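Putative Oleoyl-[acyl-carrier protein] thioesterase (Lactobacillus plantarum, PDB 2OWN) probably hydrolyses the thioester of oleoyl-acyl-carrier protein, releasing the fatty acid from its carrier. Local coordinates at residues A231-L239 with E249-L257. Numbering follows the deposited sequence.
Sequences ADQVTTSHL and EVTIQWRTL
Thr236 and Trp254 are joined by a side-chain hydrogen bond across the antiparallel hairpin of strands 233-241 and 246-256. From Trp254, CB rests on Val234 CG2 at 3.8 Å. CD1 lies near Thr236 CG2, and NE1 donates to Thr236 OG1 at 3.1 Å. This bond is nearly straight (169°), and the acceptor lies in the indole plane, which is likely to help hold the ring's rotation. Ile252 CG2 lies over one face, offset toward the rim. With chi1 of Thr236 at 68°, OG1 lies between the backbone N and the carbonyl carbon. There it also hydrogen-bonds His238 NE2 at 2.6 Å, joining indole and imidazole.

On the other face of the strands, Thr235 OG1 donates to Gln253 OE1 at 2.7 Å, in the carbonyl plane on a lone pair. A water bridges the same OE1 to Gln233 OE1. A leucine in place of Gln253 would probably leave the Thr235 hydroxyl and this water without their shared acceptor.

The hairpin belongs to the C-terminal HotDog domain. Strand 218-227 pairs with 233-241, and strand 200-209 with 246-256. On the side of the strands that carries Trp254, His238 and Val250 pack on Leu188 of helix 184-191, and Trp254 on helix 194-197, where Phe196 meets the indole edge-to-face.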
ATOM      1  N   ALA B 231       4.912  26.178  19.573  1.00 35.24           N
ATOM      2  CA  ALA B 231       5.346  27.062  18.469  1.00 34.86           C
ATOM      3  C   ALA B 231       5.389  26.348  17.116  1.00 33.91           C
ATOM      4  O   ALA B 231       5.888  25.228  17.051  1.00 34.09           O
ATOM      5  CB  ALA B 231       6.719  27.708  18.764  1.00 34.80           C
ATOM      6  N   ASP B 232       4.788  26.968  16.093  1.00 31.89           N
ATOM      7  CA  ASP B 232       4.726  26.459  14.702  1.00 32.27           C
ATOM      8  C   ASP B 232       3.947  25.142  14.518  1.00 31.34           C
ATOM      9  O   ASP B 232       4.113  24.482  13.482  1.00 30.89           O
ATOM     10  CB  ASP B 232       6.158  26.353  14.105  1.00 32.64           C
ATOM     11  CG  ASP B 232       6.918  27.666  14.154  1.00 34.58           C
ATOM     12  OD1 ASP B 232       6.332  28.730  13.855  1.00 41.46           O
ATOM     13  OD2 ASP B 232       8.127  27.625  14.443  1.00 48.06           O
ATOM     14  N   GLN B 233       3.049  24.810  15.465  1.00 29.82           N
ATOM     15  CA  GLN B 233       2.277  23.569  15.438  1.00 30.13           C
ATOM     16  C   GLN B 233       0.756  23.710  15.520  1.00 30.87           C
ATOM     17  O   GLN B 233       0.229  24.779  15.838  1.00 31.34           O
ATOM     18  CB  GLN B 233       2.763  22.618  16.553  1.00 30.64           C
ATOM     19  CG  GLN B 233       4.221  22.154  16.385  1.00 30.86           C
ATOM     20  CD  GLN B 233       4.668  21.053  17.349  1.00 30.95           C
ATOM     21  OE1 GLN B 233       3.880  20.493  18.118  1.00 32.71           O
ATOM     22  NE2 GLN B 233       5.947  20.720  17.278  1.00 26.98           N
ATOM     23  N   VAL B 234       0.091  22.615  15.130  1.00 30.73           N
ATOM     24  CA  VAL B 234      -1.368  22.431  15.174  1.00 32.61           C
ATOM     25  C   VAL B 234      -1.637  20.991  15.641  1.00 32.46           C
ATOM     26  O   VAL B 234      -0.753  20.116  15.525  1.00 34.40           O
ATOM     27  CB  VAL B 234      -2.073  22.705  13.814  1.00 34.06           C
ATOM     28  CG1 VAL B 234      -1.885  24.148  13.393  1.00 35.82           C
ATOM     29  CG2 VAL B 234      -1.565  21.778  12.722  1.00 34.48           C
ATOM     30  N   THR B 235      -2.845  20.758  16.146  1.00 30.70           N
ATOM     31  CA  THR B 235      -3.275  19.443  16.648  1.00 30.19           C
ATOM     32  C   THR B 235      -4.518  18.983  15.907  1.00 29.88           C
ATOM     33  O   THR B 235      -5.388  19.809  15.628  1.00 30.85           O
ATOM     34  CB  THR B 235      -3.597  19.515  18.151  1.00 29.96           C
ATOM     35  OG1 THR B 235      -2.508  20.136  18.841  1.00 28.10           O
ATOM     36  CG2 THR B 235      -3.865  18.116  18.752  1.00 32.38           C
ATOM     37  N   THR B 236      -4.575  17.695  15.542  1.00 31.02           N
ATOM     38  CA  THR B 236      -5.780  17.098  14.926  1.00 30.25           C
ATOM     39  C   THR B 236      -6.235  15.953  15.858  1.00 29.53           C
ATOM     40  O   THR B 236      -5.413  15.137  16.259  1.00 28.39           O
ATOM     41  CB  THR B 236      -5.635  16.659  13.458  1.00 30.91           C
ATOM     42  OG1 THR B 236      -4.748  15.552  13.352  1.00 30.70           O
ATOM     43  CG2 THR B 236      -5.158  17.839  12.583  1.00 30.06           C
ATOM     44  N   SER B 237      -7.517  15.964  16.221  1.00 29.41           N
ATOM     45  CA  SER B 237      -8.175  14.978  17.085  1.00 29.64           C
ATOM     46  C   SER B 237      -9.052  14.172  16.145  1.00 28.39           C
ATOM     47  O   SER B 237      -9.901  14.758  15.481  1.00 29.27           O
ATOM     48  CB  SER B 237      -9.009  15.677  18.156  1.00 30.22           C
ATOM     49  OG  SER B 237      -9.713  14.752  18.965  1.00 31.28           O
ATOM     50  N   HIS B 238      -8.865  12.853  16.116  1.00 29.33           N
ATOM     51  CA  HIS B 238      -9.582  11.930  15.232  1.00 28.98           C
ATOM     52  C   HIS B 238     -10.333  10.832  15.976  1.00 30.11           C
ATOM     53  O   HIS B 238      -9.924  10.431  17.074  1.00 28.13           O
ATOM     54  CB  HIS B 238      -8.601  11.220  14.295  1.00 29.65           C
ATOM     55  CG  HIS B 238      -7.750  12.126  13.464  1.00 29.10           C
ATOM     56  ND1 HIS B 238      -7.945  12.288  12.110  1.00 32.20           N
ATOM     57  CD2 HIS B 238      -6.687  12.899  13.790  1.00 33.51           C
ATOM     58  CE1 HIS B 238      -7.046  13.135  11.640  1.00 33.69           C
ATOM     59  NE2 HIS B 238      -6.273  13.521  12.638  1.00 30.40           N
ATOM     60  N   LEU B 239     -11.407  10.344  15.339  1.00 31.94           N
ATOM     61  CA  LEU B 239     -12.250   9.240  15.828  1.00 31.87           C
ATOM     62  C   LEU B 239     -12.751   8.400  14.642  1.00 32.48           C
ATOM     63  O   LEU B 239     -13.289   8.970  13.689  1.00 32.98           O
ATOM     64  CB  LEU B 239     -13.456   9.748  16.638  1.00 32.60           C
ATOM     65  CG  LEU B 239     -14.508   8.733  17.160  1.00 32.07           C
ATOM     66  CD1 LEU B 239     -13.882   7.657  18.044  1.00 30.89           C
ATOM     67  CD2 LEU B 239     -15.630   9.434  17.904  1.00 33.16           C
ATOM     68  N   GLU B 249      -9.363   5.918  18.411  1.00 34.43           N
ATOM     69  CA  GLU B 249      -9.224   7.349  18.816  1.00 35.36           C
ATOM     70  C   GLU B 249      -7.762   7.727  18.619  1.00 33.23           C
ATOM     71  O   GLU B 249      -6.874   7.011  19.112  1.00 32.82           O
ATOM     72  CB  GLU B 249      -9.692   7.645  20.244  1.00 35.94           C
ATOM     73  CG  GLU B 249     -11.199   7.821  20.380  1.00 40.82           C
ATOM     74  CD  GLU B 249     -11.612   8.293  21.763  1.00 39.43           C
ATOM     75  OE1 GLU B 249     -11.248   7.618  22.752  1.00 50.89           O
ATOM     76  OE2 GLU B 249     -12.346   9.306  21.857  1.00 43.76           O
ATOM     77  N   VAL B 250      -7.521   8.828  17.887  1.00 32.45           N
ATOM     78  CA  VAL B 250      -6.172   9.306  17.546  1.00 32.37           C
ATOM     79  C   VAL B 250      -5.990  10.827  17.659  1.00 33.01           C
ATOM     80  O   VAL B 250      -6.894  11.594  17.300  1.00 31.76           O
ATOM     81  CB  VAL B 250      -5.777   8.825  16.094  1.00 33.09           C
ATOM     82  CG1 VAL B 250      -4.430   9.421  15.577  1.00 32.12           C
ATOM     83  CG2 VAL B 250      -5.748   7.299  16.007  1.00 30.04           C
ATOM     84  N   THR B 251      -4.831  11.232  18.189  1.00 31.74           N
ATOM     85  CA  THR B 251      -4.433  12.641  18.292  1.00 31.67           C
ATOM     86  C   THR B 251      -3.070  12.758  17.592  1.00 30.88           C
ATOM     87  O   THR B 251      -2.154  12.003  17.918  1.00 30.95           O
ATOM     88  CB  THR B 251      -4.433  13.160  19.721  1.00 32.09           C
ATOM     89  OG1 THR B 251      -5.779  13.125  20.209  1.00 32.62           O
ATOM     90  CG2 THR B 251      -3.937  14.608  19.764  1.00 30.91           C
ATOM     91  N   ILE B 252      -2.965  13.689  16.636  1.00 30.08           N
ATOM     92  CA  ILE B 252      -1.738  13.924  15.865  1.00 31.14           C
ATOM     93  C   ILE B 252      -1.270  15.366  16.068  1.00 31.53           C
ATOM     94  O   ILE B 252      -2.088  16.290  15.995  1.00 30.92           O
ATOM     95  CB  ILE B 252      -1.924  13.650  14.341  1.00 31.75           C
ATOM     96  CG1 ILE B 252      -2.458  12.235  14.081  1.00 32.63           C
ATOM     97  CG2 ILE B 252      -0.597  13.852  13.567  1.00 31.84           C
ATOM     98  CD1 ILE B 252      -2.747  11.943  12.612  1.00 29.63           C
ATOM     99  N   GLN B 253       0.030  15.529  16.329  1.00 30.64           N
ATOM    100  CA  GLN B 253       0.681  16.827  16.472  1.00 31.32           C
ATOM    101  C   GLN B 253       1.431  17.030  15.149  1.00 32.92           C
ATOM    102  O   GLN B 253       2.159  16.121  14.696  1.00 31.70           O
ATOM    103  CB  GLN B 253       1.617  16.861  17.683  1.00 31.86           C
ATOM    104  CG  GLN B 253       0.948  16.468  19.031  1.00 26.90           C
ATOM    105  CD  GLN B 253      -0.212  17.373  19.464  1.00 33.42           C
ATOM    106  OE1 GLN B 253      -0.399  18.473  18.945  1.00 34.35           O
ATOM    107  NE2 GLN B 253      -0.976  16.913  20.449  1.00 29.52           N
ATOM    108  N   TRP B 254       1.231  18.202  14.531  1.00 33.79           N
ATOM    109  CA  TRP B 254       1.831  18.574  13.246  1.00 35.29           C
ATOM    110  C   TRP B 254       2.619  19.861  13.323  1.00 35.57           C
ATOM    111  O   TRP B 254       2.262  20.712  14.120  1.00 36.12           O
ATOM    112  CB  TRP B 254       0.735  18.844  12.216  1.00 34.72           C
ATOM    113  CG  TRP B 254      -0.217  17.760  11.947  1.00 34.52           C
ATOM    114  CD1 TRP B 254      -1.324  17.468  12.670  1.00 35.63           C
ATOM    115  CD2 TRP B 254      -0.215  16.867  10.825  1.00 33.54           C
ATOM    116  NE1 TRP B 254      -2.002  16.431  12.093  1.00 33.11           N
ATOM    117  CE2 TRP B 254      -1.346  16.021  10.971  1.00 33.48           C
ATOM    118  CE3 TRP B 254       0.644  16.675   9.721  1.00 34.41           C
ATOM    119  CZ2 TRP B 254      -1.673  15.001  10.037  1.00 32.29           C
ATOM    120  CZ3 TRP B 254       0.340  15.651   8.786  1.00 35.39           C
ATOM    121  CH2 TRP B 254      -0.823  14.823   8.957  1.00 34.24           C
ATOM    122  N   ARG B 255       3.633  20.010  12.460  1.00 34.60           N
ATOM    123  CA  ARG B 255       4.443  21.237  12.356  1.00 36.63           C
ATOM    124  C   ARG B 255       3.953  21.944  11.090  1.00 35.11           C
ATOM    125  O   ARG B 255       3.954  21.333  10.025  1.00 35.85           O
ATOM    126  CB  ARG B 255       5.942  20.961  12.238  1.00 35.81           C
ATOM    127  CG  ARG B 255       6.795  22.236  12.320  1.00 41.93           C
ATOM    128  CD  ARG B 255       8.293  21.988  12.285  1.00 43.27           C
ATOM    129  NE  ARG B 255       8.782  21.524  10.980  1.00 50.22           N
ATOM    130  CZ  ARG B 255       8.922  20.254  10.559  1.00 54.70           C
ATOM    131  NH1 ARG B 255       8.589  19.188  11.317  1.00 57.06           N
ATOM    132  NH2 ARG B 255       9.401  20.042   9.323  1.00 51.76           N
ATOM    133  N   THR B 256       3.566  23.214  11.210  1.00 33.08           N
ATOM    134  CA  THR B 256       3.091  24.029  10.076  1.00 33.42           C
ATOM    135  C   THR B 256       4.319  24.470   9.272  1.00 33.00           C
ATOM    136  O   THR B 256       5.242  25.076   9.836  1.00 31.31           O
ATOM    137  CB  THR B 256       2.262  25.225  10.545  1.00 33.19           C
ATOM    138  OG1 THR B 256       1.154  24.735  11.308  1.00 35.57           O
ATOM    139  CG2 THR B 256       1.735  26.073   9.365  1.00 35.83           C
ATOM    140  N   LEU B 257       4.323  24.140   7.976  1.00 31.73           N
ATOM    141  CA  LEU B 257       5.418  24.479   7.068  1.00 31.92           C
ATOM    142  C   LEU B 257       5.254  25.928   6.571  1.00 32.34           C
ATOM    143  O   LEU B 257       4.099  26.389   6.434  1.00 31.80           O
ATOM    144  CB  LEU B 257       5.475  23.507   5.882  1.00 31.90           C
ATOM    145  CG  LEU B 257       5.622  22.018   6.228  1.00 34.37           C
ATOM    146  CD1 LEU B 257       5.538  21.175   4.966  1.00 30.90           C
ATOM    147  CD2 LEU B 257       6.917  21.702   7.001  1.00 39.81           C
TER
HETATM  148  O   HOH W   1       1.290  20.596  18.944  1.00 25.43           O
HETATM  149  O   HOH W   2      -8.372  12.507  19.628  1.00 30.84           O